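Local coordinates for At5g01750 protein (Arabidopsis thaliana, PDB 1ZXU) that is of unknown function but might be related to the phospholipid scramblase and tubby-like superfamily of membrane-tethered transcription factors, at residues Val26-Lys31 with Asn194-Phe199; Met40-Lys45 with Phe54-Val59; Thr129-Phe134 with Phe146-Ser151. All blocks are in the same frame, centred on the assembly; numbering follows the deposited sequence.

Contact 1 of 3, residues Val26-Lys31 with Asn194-Phe199; sequences VVVDPK and NVDYAF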
loop_
_atom_site.group_PDB
_atom_site.type_symbol
_atom_site.label_atom_id
_atom_site.label_comp_id
_atom_site.label_asym_id
_atom_site.label_seq_id
_atom_site.Cartn_x
_atom_site.Cartn_y
_atom_site.Cartn_z
ATOM N N VAL A 26 -10.225 -6.408 -5.352
ATOM C CA VAL A 26 -9.065 -7.310 -5.403
ATOM C C VAL A 26 -8.044 -6.738 -6.383
ATOM O O VAL A 26 -8.387 -6.378 -7.521
ATOM C CB VAL A 26 -9.474 -8.754 -5.759
ATOM C CG1 VAL A 26 -10.567 -8.778 -6.814
ATOM C CG2 VAL A 26 -8.267 -9.606 -6.194
ATOM N N VAL A 27 -6.788 -6.641 -5.938
ATOM C CA VAL A 27 -5.752 -6.005 -6.746
ATOM C C VAL A 27 -4.491 -6.891 -6.769
ATOM O O VAL A 27 -3.940 -7.198 -7.854
ATOM C CB VAL A 27 -5.408 -4.586 -6.243
ATOM C CG1 VAL A 27 -4.273 -4.038 -7.032
ATOM C CG2 VAL A 27 -6.612 -3.639 -6.442
ATOM N N VAL A 28 -4.092 -7.322 -5.593
ATOM C CA VAL A 28 -2.870 -8.114 -5.444
ATOM C C VAL A 28 -3.220 -9.589 -5.481
ATOM O O VAL A 28 -2.643 -10.366 -6.295
ATOM C CB VAL A 28 -2.083 -7.723 -4.124
ATOM C CG1 VAL A 28 -0.933 -8.760 -3.814
ATOM C CG2 VAL A 28 -1.575 -6.273 -4.190
ATOM N N ASP A 29 -4.173 -9.959 -4.636
ATOM C CA ASP A 29 -4.596 -11.368 -4.459
ATOM C C ASP A 29 -5.892 -11.395 -3.651
ATOM O O ASP A 29 -5.991 -10.763 -2.594
ATOM C CB ASP A 29 -3.509 -12.155 -3.705
ATOM C CG ASP A 29 -3.749 -13.720 -3.709
ATOM O OD1 ASP A 29 -4.869 -14.207 -3.427
ATOM O OD2 ASP A 29 -2.762 -14.461 -3.943
ATOM N N PRO A 30 -6.886 -12.185 -4.106
ATOM C CA PRO A 30 -8.120 -12.274 -3.307
ATOM C C PRO A 30 -7.941 -12.748 -1.859
ATOM O O PRO A 30 -8.799 -12.483 -1.034
ATOM C CB PRO A 30 -9.002 -13.278 -4.114
ATOM C CG PRO A 30 -8.051 -14.015 -4.978
ATOM C CD PRO A 30 -6.945 -13.011 -5.330
ATOM N N LYS A 31 -6.838 -13.412 -1.520
ATOM C CA LYS A 31 -6.608 -13.816 -0.142
ATOM C C LYS A 31 -6.395 -12.638 0.834
ATOM O O LYS A 31 -6.463 -12.811 2.055
ATOM C CB LYS A 31 -5.465 -14.832 -0.031
ATOM C CG LYS A 31 -4.076 -14.230 -0.085
ATOM C CD LYS A 31 -3.005 -15.229 0.184
ATOM C CE LYS A 31 -2.104 -15.381 -1.027
ATOM N NZ LYS A 31 -1.121 -16.507 -0.877
ATOM N N ASN A 194 -13.683 -6.520 2.186
ATOM C CA ASN A 194 -13.441 -6.973 0.815
ATOM C C ASN A 194 -12.504 -6.117 -0.038
ATOM O O ASN A 194 -12.423 -6.258 -1.240
ATOM C CB ASN A 194 -14.790 -7.208 0.053
ATOM C CG ASN A 194 -15.659 -8.218 0.753
ATOM O OD1 ASN A 194 -16.813 -7.948 1.062
ATOM N ND2 ASN A 194 -15.094 -9.376 1.041
ATOM N N VAL A 195 -11.831 -5.174 0.616
ATOM C CA VAL A 195 -10.800 -4.413 -0.056
ATOM C C VAL A 195 -9.454 -5.130 0.209
ATOM O O VAL A 195 -9.189 -5.596 1.315
ATOM C CB VAL A 195 -10.760 -3.014 0.578
ATOM C CG1 VAL A 195 -9.543 -2.175 0.087
ATOM C CG2 VAL A 195 -12.066 -2.252 0.255
ATOM N N ASP A 196 -8.605 -5.129 -0.802
ATOM C CA ASP A 196 -7.327 -5.855 -0.732
ATOM C C ASP A 196 -6.383 -5.130 0.214
ATOM O O ASP A 196 -5.947 -4.009 -0.076
ATOM C CB ASP A 196 -6.796 -5.901 -2.155
ATOM C CG ASP A 196 -5.545 -6.745 -2.300
ATOM O OD1 ASP A 196 -4.677 -6.666 -1.414
ATOM O OD2 ASP A 196 -5.431 -7.443 -3.324
ATOM N N TYR A 197 -6.095 -5.738 1.364
ATOM C CA TYR A 197 -5.294 -4.979 2.353
ATOM C C TYR A 197 -3.789 -4.967 1.996
ATOM O O TYR A 197 -3.017 -4.148 2.538
ATOM C CB TYR A 197 -5.600 -5.410 3.816
ATOM C CG TYR A 197 -5.072 -6.782 4.259
ATOM C CD1 TYR A 197 -3.706 -6.968 4.564
ATOM C CD2 TYR A 197 -5.981 -7.854 4.417
ATOM C CE1 TYR A 197 -3.234 -8.212 5.025
ATOM C CE2 TYR A 197 -5.510 -9.094 4.874
ATOM C CZ TYR A 197 -4.134 -9.247 5.150
ATOM O OH TYR A 197 -3.629 -10.478 5.596
ATOM N N ALA A 198 -3.366 -5.863 1.101
ATOM C CA ALA A 198 -1.955 -5.781 0.633
ATOM C C ALA A 198 -1.843 -4.584 -0.296
ATOM O O ALA A 198 -0.892 -3.812 -0.257
ATOM C CB ALA A 198 -1.494 -7.053 -0.068
ATOM N N PHE A 199 -2.865 -4.410 -1.111
ATOM C CA PHE A 199 -2.889 -3.211 -1.968
ATOM C C PHE A 199 -2.849 -1.928 -1.092
ATOM O O PHE A 199 -2.009 -1.048 -1.288
ATOM C CB PHE A 199 -4.183 -3.277 -2.789
ATOM C CG PHE A 199 -4.479 -1.996 -3.535
ATOM C CD1 PHE A 199 -3.517 -1.415 -4.396
ATOM C CD2 PHE A 199 -5.696 -1.330 -3.316
ATOM C CE1 PHE A 199 -3.772 -0.231 -5.082
ATOM C CE2 PHE A 199 -5.978 -0.178 -4.025
ATOM C CZ PHE A 199 -5.017 0.421 -4.886
#

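Contact 2 of 3, residues Met40-Lys45 with Phe54-Val59; sequences MAIVRK and FVITDV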
loop_
_atom_site.group_PDB
_atom_site.type_symbol
_atom_site.label_atom_id
_atom_site.label_comp_id
_atom_site.label_asym_id
_atom_site.label_seq_id
_atom_site.Cartn_x
_atom_site.Cartn_y
_atom_site.Cartn_z
HETATM N N MSE A 40 -4.843 -1.129 10.186
HETATM C CA MSE A 40 -3.395 -1.423 10.115
HETATM C C MSE A 40 -2.611 -0.271 10.651
HETATM O O MSE A 40 -3.079 0.888 10.634
HETATM C CB MSE A 40 -2.958 -1.694 8.671
HETATM C CG MSE A 40 -3.799 -2.721 7.954
HETATM SE SE MSE A 40 -3.115 -3.162 6.189
HETATM C CE MSE A 40 -2.776 -1.366 5.661
ATOM N N ALA A 41 -1.388 -0.535 11.143
ATOM C CA ALA A 41 -0.585 0.550 11.680
ATOM C C ALA A 41 0.887 0.239 11.425
ATOM O O ALA A 41 1.218 -0.932 11.163
ATOM C CB ALA A 41 -0.830 0.652 13.200
ATOM N N ILE A 42 1.747 1.259 11.489
ATOM C CA ILE A 42 3.200 1.126 11.287
ATOM C C ILE A 42 3.898 1.055 12.651
ATOM O O ILE A 42 3.605 1.833 13.594
ATOM C CB ILE A 42 3.774 2.345 10.496
ATOM C CG1 ILE A 42 3.339 2.265 9.025
ATOM C CG2 ILE A 42 5.324 2.430 10.588
ATOM C CD1 ILE A 42 3.746 3.479 8.169
ATOM N N VAL A 43 4.783 0.071 12.763
ATOM C CA VAL A 43 5.682 -0.037 13.923
ATOM C C VAL A 43 7.128 0.034 13.402
ATOM O O VAL A 43 7.519 -0.699 12.460
ATOM C CB VAL A 43 5.496 -1.374 14.670
ATOM C CG1 VAL A 43 6.501 -1.462 15.844
ATOM C CG2 VAL A 43 4.049 -1.560 15.180
ATOM N N ARG A 44 7.914 0.933 14.007
ATOM C CA ARG A 44 9.307 1.164 13.587
ATOM C C ARG A 44 10.279 0.819 14.693
ATOM O O ARG A 44 9.908 0.866 15.857
ATOM C CB ARG A 44 9.506 2.625 13.311
ATOM C CG ARG A 44 8.751 3.115 12.093
ATOM C CD ARG A 44 8.789 4.644 12.031
ATOM N NE ARG A 44 7.724 5.180 11.175
ATOM C CZ ARG A 44 7.766 5.262 9.837
ATOM N NH1 ARG A 44 8.843 4.839 9.158
ATOM N NH2 ARG A 44 6.745 5.769 9.180
ATOM N N LYS A 45 11.516 0.512 14.319
ATOM C CA LYS A 45 12.585 0.338 15.333
ATOM C C LYS A 45 13.227 1.675 15.657
ATOM O O LYS A 45 13.370 2.545 14.790
ATOM C CB LYS A 45 13.654 -0.661 14.884
ATOM C CG LYS A 45 13.091 -1.961 14.297
ATOM C CD LYS A 45 14.076 -3.109 14.464
ATOM C CE LYS A 45 13.647 -4.338 13.692
ATOM N NZ LYS A 45 14.655 -5.422 13.897
ATOM N N PHE A 54 10.322 -1.089 8.246
ATOM C CA PHE A 54 9.343 -1.025 9.327
ATOM C C PHE A 54 8.375 -2.179 9.136
ATOM O O PHE A 54 8.546 -2.935 8.202
ATOM C CB PHE A 54 8.615 0.343 9.412
ATOM C CG PHE A 54 7.935 0.781 8.138
ATOM C CD1 PHE A 54 6.632 0.341 7.836
ATOM C CD2 PHE A 54 8.582 1.672 7.267
ATOM C CE1 PHE A 54 5.983 0.801 6.665
ATOM C CE2 PHE A 54 7.921 2.132 6.114
ATOM C CZ PHE A 54 6.668 1.696 5.819
ATOM N N VAL A 55 7.461 -2.365 10.069
ATOM C CA VAL A 55 6.477 -3.439 9.986
ATOM C C VAL A 55 5.077 -2.846 9.971
ATOM O O VAL A 55 4.839 -1.772 10.550
ATOM C CB VAL A 55 6.631 -4.384 11.153
ATOM C CG1 VAL A 55 5.514 -5.380 11.202
ATOM C CG2 VAL A 55 7.971 -5.194 10.952
ATOM N N ILE A 56 4.145 -3.532 9.307
ATOM C CA ILE A 56 2.741 -3.053 9.348
ATOM C C ILE A 56 2.002 -4.128 10.130
ATOM O O ILE A 56 2.107 -5.309 9.786
ATOM C CB ILE A 56 2.200 -2.920 7.925
ATOM C CG1 ILE A 56 2.877 -1.719 7.222
ATOM C CG2 ILE A 56 0.661 -2.767 7.994
ATOM C CD1 ILE A 56 2.612 -1.657 5.722
ATOM N N THR A 57 1.258 -3.733 11.161
ATOM C CA THR A 57 0.591 -4.724 12.056
ATOM C C THR A 57 -0.898 -4.453 12.018
ATOM O O THR A 57 -1.313 -3.389 11.542
ATOM C CB THR A 57 1.087 -4.622 13.545
ATOM O OG1 THR A 57 0.731 -3.354 14.104
ATOM C CG2 THR A 57 2.606 -4.842 13.644
ATOM N N ASP A 58 -1.702 -5.393 12.500
ATOM C CA ASP A 58 -3.056 -5.055 12.841
ATOM C C ASP A 58 -3.094 -4.308 14.197
ATOM O O ASP A 58 -2.038 -4.044 14.812
ATOM C CB ASP A 58 -3.958 -6.296 12.810
ATOM C CG ASP A 58 -3.720 -7.240 13.963
ATOM O OD1 ASP A 58 -3.012 -6.897 14.963
ATOM O OD2 ASP A 58 -4.309 -8.340 13.889
ATOM N N VAL A 59 -4.301 -3.978 14.657
ATOM C CA VAL A 59 -4.481 -3.229 15.930
ATOM C C VAL A 59 -3.888 -3.882 17.161
ATOM O O VAL A 59 -3.460 -3.194 18.117
ATOM C CB VAL A 59 -5.975 -2.917 16.273
ATOM C CG1 VAL A 59 -6.437 -1.627 15.598
ATOM C CG2 VAL A 59 -6.941 -4.151 16.071
#

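Contact 3 of 3, residues Thr129-Phe134 with Phe146-Ser151; sequences TKLDVF and FRVKGS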
loop_
_atom_site.group_PDB
_atom_site.type_symbol
_atom_site.label_atom_id
_atom_site.label_comp_id
_atom_site.label_asym_id
_atom_site.label_seq_id
_atom_site.Cartn_x
_atom_site.Cartn_y
_atom_site.Cartn_z
ATOM N N THR A 129 -6.264 13.770 -5.618
ATOM C CA THR A 129 -5.399 14.874 -5.202
ATOM C C THR A 129 -3.948 14.500 -4.898
ATOM O O THR A 129 -3.067 15.146 -5.419
ATOM C CB THR A 129 -6.078 15.926 -4.171
ATOM O OG1 THR A 129 -6.026 15.504 -2.788
ATOM C CG2 THR A 129 -7.521 16.206 -4.584
ATOM N N LYS A 130 -3.672 13.445 -4.132
ATOM C CA LYS A 130 -2.294 13.172 -3.737
ATOM C C LYS A 130 -1.596 12.073 -4.614
ATOM O O LYS A 130 -0.446 12.249 -5.060
ATOM C CB LYS A 130 -2.262 12.794 -2.257
ATOM C CG LYS A 130 -0.890 12.606 -1.651
ATOM C CD LYS A 130 -0.938 12.785 -0.129
ATOM C CE LYS A 130 0.411 12.470 0.557
ATOM N NZ LYS A 130 1.627 13.001 -0.127
ATOM N N LEU A 131 -2.287 10.943 -4.809
ATOM C CA LEU A 131 -1.743 9.840 -5.609
ATOM C C LEU A 131 -2.876 9.275 -6.530
ATOM O O LEU A 131 -4.018 9.142 -6.112
ATOM C CB LEU A 131 -1.227 8.696 -4.710
ATOM C CG LEU A 131 -0.158 8.968 -3.656
ATOM C CD1 LEU A 131 0.028 7.702 -2.805
ATOM C CD2 LEU A 131 1.199 9.347 -4.373
ATOM N N ASP A 132 -2.541 8.941 -7.772
ATOM C CA ASP A 132 -3.449 8.234 -8.689
ATOM C C ASP A 132 -2.867 6.870 -8.988
ATOM O O ASP A 132 -1.662 6.755 -9.253
ATOM C CB ASP A 132 -3.565 8.995 -10.007
ATOM C CG ASP A 132 -4.327 10.311 -9.817
ATOM O OD1 ASP A 132 -5.209 10.358 -8.934
ATOM O OD2 ASP A 132 -4.040 11.273 -10.527
ATOM N N VAL A 133 -3.731 5.858 -8.950
ATOM C CA VAL A 133 -3.306 4.496 -9.198
ATOM C C VAL A 133 -3.935 3.989 -10.469
ATOM O O VAL A 133 -5.158 4.073 -10.631
ATOM C CB VAL A 133 -3.811 3.580 -8.036
ATOM C CG1 VAL A 133 -3.345 2.128 -8.306
ATOM C CG2 VAL A 133 -3.287 4.178 -6.707
ATOM N N PHE A 134 -3.124 3.383 -11.312
ATOM C CA PHE A 134 -3.569 2.780 -12.601
ATOM C C PHE A 134 -3.215 1.310 -12.623
ATOM O O PHE A 134 -2.045 0.962 -12.549
ATOM C CB PHE A 134 -2.859 3.474 -13.758
ATOM C CG PHE A 134 -3.083 4.953 -13.768
ATOM C CD1 PHE A 134 -4.117 5.499 -14.514
ATOM C CD2 PHE A 134 -2.244 5.772 -13.032
ATOM C CE1 PHE A 134 -4.335 6.874 -14.509
ATOM C CE2 PHE A 134 -2.483 7.143 -12.973
ATOM C CZ PHE A 134 -3.555 7.663 -13.762
ATOM N N PHE A 146 -7.847 3.970 -8.795
ATOM C CA PHE A 146 -8.027 4.420 -7.390
ATOM C C PHE A 146 -7.355 5.771 -7.248
ATOM O O PHE A 146 -6.364 6.093 -7.975
ATOM C CB PHE A 146 -7.371 3.436 -6.389
ATOM C CG PHE A 146 -7.926 2.031 -6.470
ATOM C CD1 PHE A 146 -8.977 1.658 -5.629
ATOM C CD2 PHE A 146 -7.425 1.107 -7.402
ATOM C CE1 PHE A 146 -9.514 0.333 -5.693
ATOM C CE2 PHE A 146 -7.942 -0.198 -7.467
ATOM C CZ PHE A 146 -8.983 -0.576 -6.626
ATOM N N ARG A 147 -7.775 6.527 -6.234
ATOM C CA ARG A 147 -7.086 7.779 -5.929
ATOM C C ARG A 147 -6.901 7.903 -4.417
ATOM O O ARG A 147 -7.723 7.418 -3.630
ATOM C CB ARG A 147 -7.810 9.007 -6.470
ATOM C CG ARG A 147 -9.281 9.036 -6.259
ATOM C CD ARG A 147 -9.857 10.248 -7.032
ATOM N NE ARG A 147 -10.416 9.849 -8.317
ATOM C CZ ARG A 147 -11.620 9.307 -8.460
ATOM N NH1 ARG A 147 -12.384 9.096 -7.388
ATOM N NH2 ARG A 147 -12.059 8.975 -9.668
ATOM N N VAL A 148 -5.845 8.584 -4.014
ATOM C CA VAL A 148 -5.682 8.900 -2.598
ATOM C C VAL A 148 -5.754 10.424 -2.426
ATOM O O VAL A 148 -5.068 11.167 -3.135
ATOM C CB VAL A 148 -4.284 8.414 -2.102
ATOM C CG1 VAL A 148 -4.158 8.630 -0.582
ATOM C CG2 VAL A 148 -4.027 6.901 -2.486
ATOM N N LYS A 149 -6.603 10.861 -1.506
ATOM C CA LYS A 149 -6.746 12.294 -1.180
ATOM C C LYS A 149 -6.445 12.485 0.300
ATOM O O LYS A 149 -6.197 11.530 1.021
ATOM C CB LYS A 149 -8.177 12.703 -1.460
ATOM C CG LYS A 149 -8.606 12.442 -2.885
ATOM C CD LYS A 149 -10.027 13.085 -3.157
ATOM C CE LYS A 149 -10.291 13.145 -4.658
ATOM N NZ LYS A 149 -11.741 13.340 -5.007
ATOM N N GLY A 150 -6.424 13.736 0.763
ATOM C CA GLY A 150 -6.213 13.982 2.199
ATOM C C GLY A 150 -4.733 14.143 2.462
ATOM O O GLY A 150 -3.941 14.157 1.527
ATOM N N SER A 151 -4.352 14.232 3.731
ATOM C CA SER A 151 -2.959 14.587 4.084
ATOM C C SER A 151 -2.266 13.579 5.000
ATOM O O SER A 151 -2.808 13.241 6.030
ATOM C CB SER A 151 -2.939 15.976 4.728
ATOM O OG SER A 151 -1.711 16.213 5.398
#

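Contact 1 of 3, residues Val26-Lys31 with Asn194-Phe199
Across this contact V26 lies nearest D196, their CA atoms 5.2 Å apart, and V28 nearest F199, so the loop 26-31 passes over the N-terminal end of helix 197-211 without any strand pairing. Three successive backbone amides of the loop converge on one carboxylate oxygen. D196 OD2 accepts from V28 N at 2.6 Å, and from V27 N and D29 N, each at 3.1 Å. The three donors approach differently: D29 N takes the syn lone pair, V27 N comes on the anti side somewhat out of the carboxylate plane, and V28 N sits well above that plane, 41° out of it. The other oxygen serves the helix, D196 OD1 accepting from F199 N at 2.9 Å and, weakly, from A198 N, which makes D196 the N-cap. With CG anti to the backbone N (chi1 -174°), the carboxylate lies between the loop amides on OD2 and the helix amides on OD1.

Apolar groups close the flank. V27 CG2 lies over a face of the F199 ring, 4.1 Å from its centroid and 16° off the normal, a CH-pi contact, while V27 CG1 reaches F199 CD1. V28 CB meets A198 CB at 4.2 Å. The F199 ring also packs edge-to-face with Y117 of strand 115-120, which V27 and V28 touch too. An asparagine here, having no charge, would probably hold the three loop amides less firmly and, with its NH2 turned to the loop, leave them without an acceptor. The convergence of loop amides and the helix N-terminus on one buried carboxylate would be expected to stabilise its ionised form.

Contact 2 of 3, residues Met40-Lys45 with Phe54-Val59
I42 and F54 carry the tightly packed part of the contact. I42 CG2 approaches F54 CD1 to 3.7 Å, and I42 CG1 and CD1 both reach F54 CE1, so three carbons of the isoleucine follow the ring from CG to CZ. F54 CG is placed between its own backbone N and carbonyl carbon (chi1 55°), which turns the ring toward I42 and R44. I56, on the same face as I42, meets M40 CB through its CG2 at 3.8 Å; M40 is a selenomethionine. Helix 197-211 covers this face, with V204 against I42 and A201 against I56.

The two strands form an antiparallel beta hairpin in the closed barrel, their axes 4.5 Å apart at closest approach and 145° between their directions. Two hydrogen-bonded pairs fix the register. V43 N to V55 O and V55 N to V43 O are both nearly straight; A41 and T57 form the second pair, in which A41 N to T57 O is more bent. I42 and I56 make the non-hydrogen-bonded pair between them.

On the opposite face A41, V43 and V55 are partly exposed, and its side-chain contacts are fewer; T57 is buried. V43 CG2 touches T57 CG2 at 3.9 Å, the two side chains crossing at about a right angle, whereas A41 CB stays 4.4 Å from T57 OG1. T57 OG1 instead donates to the carbonyl oxygen of the next residue, D58.

R44 is partly exposed; its guanidinium makes an off-centre cation-pi contact, CZ lying 5.0 Å from the F54 ring centroid with the planes 54° apart. R44 NH2 also forms salt bridges with D185 and D208, anchoring its charged end.

Contact 3 of 3, residues Thr129-Phe134 with Phe146-Ser151
T129 lies against K149 where an antiparallel beta hairpin of the barrel, strands 131-135 and 146-149, begins its pairing with a classic beta bulge. T129 OG1 sits 3.7 Å from K149 CA, and its CG2 approaches K149 CE as the two side chains cross at about a right angle.

The bulge follows. K130 and L131 both face V148, whose carbonyl oxygen takes two amides: K130 N donates to V148 O at 2.9 Å, and L131 N reaches the same oxygen from 3.3 Å. The K130 side chain, its CG anti to the backbone N (chi1 -174°), leads away from the partner segment after K130 CD passes 3.7 Å from G150 O in the loop beyond strand 146-149. Its apolar part also packs on L207 and V210 of helix 197-211.

From L131 regular pairing takes over. L131 O accepts from V148 N at 2.8 Å, and the side chains of the pair lie side by side, pointing the same way, with L131 CB 4.0 Å from V148 CG2. Both occupy the face that also carries V133 and F146, and L207 packs against L131 there.

D132 faces R147 in the non-hydrogen-bonded pair on the other face. Within the pair, D132 OD1 meets R147 at CB, 3.8 Å away, and the carboxylate and guanidinium planes stand 86° apart. The charged end of R147 turns to D165, with which NH1 forms a salt bridge, and to the carbonyl of G162.

V133 and F146 form a hydrogen-bonded pair. V133 N donates to F146 O, whereas the return bond from F146 N to V133 O is longer. On the face shared with L131 and V148, V133 CB lies 3.9 Å from F146 CB.

In the fold
Contact 1 joins the N-terminal loop to the start of the C-terminal helix, and contacts 2 and 3 are nested in the loop it closes, contact 2 finishing before contact 3 opens. The latter two are hairpins of the same closed antiparallel barrel, on opposite sides of the chain's centre, with centres about 22 Å apart and nearest atoms about 12 Å apart. Helix 197-211, whose start belongs to contact 1, bridges them: the Y197 backbone packs on M40 of contact 2, and F199 packs on F146 and V133 of contact 3. Contact 1 lies about 18 Å and 17 Å, centre to centre, from the others. A barrel around a central helix agrees with the Tubby_C clan assignment.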